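Local coordinates for transcription inhibitor protein Gfh1 (Thermus thermophilus, PDB 2F23) that inhibits all catalytic activities of RNA polymerase by partly occluding its substrate-binding site and preventing NTP binding, at residues A[127-132]-A[138-143]. Residues are numbered along the deposited sequence; the frame is centred on the assembly and turned at random.
Sequences KALLGH and LSLDTP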
# COMPACT_ATOMS: atom_id res chain seq x y z
N LYS A 127 12.60 -11.19 -1.84
CA LYS A 127 12.08 -11.98 -2.94
C LYS A 127 10.86 -11.33 -3.57
O LYS A 127 10.61 -11.50 -4.77
CB LYS A 127 11.72 -13.40 -2.48
CG LYS A 127 12.92 -14.32 -2.30
CD LYS A 127 12.49 -15.78 -2.33
CE LYS A 127 13.68 -16.74 -2.26
NZ LYS A 127 14.23 -16.89 -0.89
N ALA A 128 10.09 -10.61 -2.77
CA ALA A 128 8.89 -9.94 -3.27
C ALA A 128 9.22 -8.74 -4.15
O ALA A 128 8.41 -8.34 -4.99
CB ALA A 128 8.02 -9.50 -2.09
N LEU A 129 10.41 -8.18 -3.97
CA LEU A 129 10.86 -7.02 -4.74
C LEU A 129 11.55 -7.40 -6.05
O LEU A 129 11.41 -6.71 -7.06
CB LEU A 129 11.81 -6.17 -3.89
CG LEU A 129 11.20 -5.35 -2.75
CD1 LEU A 129 12.29 -4.92 -1.78
CD2 LEU A 129 10.49 -4.14 -3.34
N LEU A 130 12.29 -8.50 -6.03
CA LEU A 130 13.01 -8.94 -7.22
C LEU A 130 12.17 -9.01 -8.48
O LEU A 130 11.07 -9.57 -8.49
CB LEU A 130 13.63 -10.31 -6.97
CG LEU A 130 14.73 -10.43 -5.92
CD1 LEU A 130 15.19 -11.88 -5.81
CD2 LEU A 130 15.91 -9.54 -6.30
N GLY A 131 12.69 -8.41 -9.56
CA GLY A 131 12.01 -8.45 -10.84
C GLY A 131 10.92 -7.43 -11.08
O GLY A 131 10.29 -7.44 -12.14
N HIS A 132 10.69 -6.54 -10.12
CA HIS A 132 9.65 -5.54 -10.28
C HIS A 132 10.18 -4.21 -10.78
O HIS A 132 11.38 -3.95 -10.74
CB HIS A 132 8.88 -5.38 -8.97
CG HIS A 132 8.00 -6.56 -8.67
ND1 HIS A 132 6.88 -6.85 -9.42
CD2 HIS A 132 8.12 -7.55 -7.76
CE1 HIS A 132 6.34 -7.98 -8.99
NE2 HIS A 132 7.08 -8.43 -7.98
N LEU A 138 3.19 -3.51 -4.50
CA LEU A 138 3.50 -4.74 -3.78
C LEU A 138 3.12 -4.71 -2.31
O LEU A 138 3.10 -3.66 -1.69
CB LEU A 138 5.01 -4.99 -3.87
CG LEU A 138 5.64 -4.80 -5.25
CD1 LEU A 138 7.15 -4.59 -5.13
CD2 LEU A 138 5.32 -6.01 -6.12
N SER A 139 2.80 -5.89 -1.78
CA SER A 139 2.49 -6.01 -0.36
C SER A 139 3.79 -6.59 0.21
O SER A 139 4.20 -7.69 -0.19
CB SER A 139 1.32 -6.97 -0.13
OG SER A 139 0.10 -6.39 -0.59
N LEU A 140 4.43 -5.87 1.11
CA LEU A 140 5.70 -6.31 1.67
C LEU A 140 5.68 -6.57 3.16
O LEU A 140 5.01 -5.87 3.92
CB LEU A 140 6.79 -5.28 1.36
CG LEU A 140 6.97 -4.93 -0.12
CD1 LEU A 140 7.98 -3.80 -0.25
CD2 LEU A 140 7.43 -6.16 -0.89
N ASP A 141 6.43 -7.59 3.57
CA ASP A 141 6.54 -7.98 4.96
C ASP A 141 7.74 -7.24 5.55
O ASP A 141 8.87 -7.72 5.49
CB ASP A 141 6.76 -9.50 5.06
CG ASP A 141 5.60 -10.29 4.47
OD1 ASP A 141 4.48 -10.19 5.01
OD2 ASP A 141 5.81 -11.01 3.48
N THR A 142 7.47 -6.07 6.11
CA THR A 142 8.52 -5.24 6.69
C THR A 142 8.66 -5.51 8.18
O THR A 142 7.86 -6.25 8.76
CB THR A 142 8.19 -3.74 6.51
OG1 THR A 142 7.14 -3.37 7.40
CG2 THR A 142 7.75 -3.47 5.08
N PRO A 143 9.68 -4.93 8.83
CA PRO A 143 9.86 -5.16 10.27
C PRO A 143 8.72 -4.55 11.09
O PRO A 143 8.57 -4.84 12.27
CB PRO A 143 11.21 -4.51 10.55
CG PRO A 143 11.30 -3.42 9.52
CD PRO A 143 10.79 -4.12 8.28
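Leu138 reaches from its strand to His132 and Leu129 with both of its methyl groups, a worked example of how a branched side chain can serve two partners at once. Its CB leaves the strand pointing toward segment 127-132, and CG, beside the backbone N and anti to the carbonyl carbon (chi1 -45°), carries the branch point that way, so one methyl goes to the ring and the other to the helix end. Leu138 CD2 sits almost squarely over the middle of the imidazole, 3.5 Å from the ring centroid of His132 and 7° off its normal, a CH-pi contact with one face. Leu138 CD1 lies 3.8 Å from Leu129 CD2 and also nears the carbonyl oxygen of Ala128. Leu129 CD2 in turn bridges to the next inward-facing residue of the strand, 4.0 Å from Leu140 CD1, the two side chains crossing at roughly a right angle. The other branch of Leu140 meets Ala128, CD2 to CB at 3.6 Å.

A type II turn from Leu129 to His132, closed by His132 N to Leu129 O at 3.1 Å, places the histidine backbone, while a hydrogen bond between ND1 and Asp136 OD2 helps fix the ring's rotation. With an alanine here, Leu138 CD2 would probably lose the ring face it lies on, and Asp136 its partner. No hydrogen bond joins the segments; Leu140 also rests on Phe149 of adjacent strand 145-155, and Leu129 on Val102 of strand 99-105, farther across the sheet. The end of helix 124-129 and the following turn thus pack over the mixed sheet beside its outermost strand 137-142, the helix-on-sheet arrangement of the FKBP-like C-terminal domain of GreA/GreB-family factors.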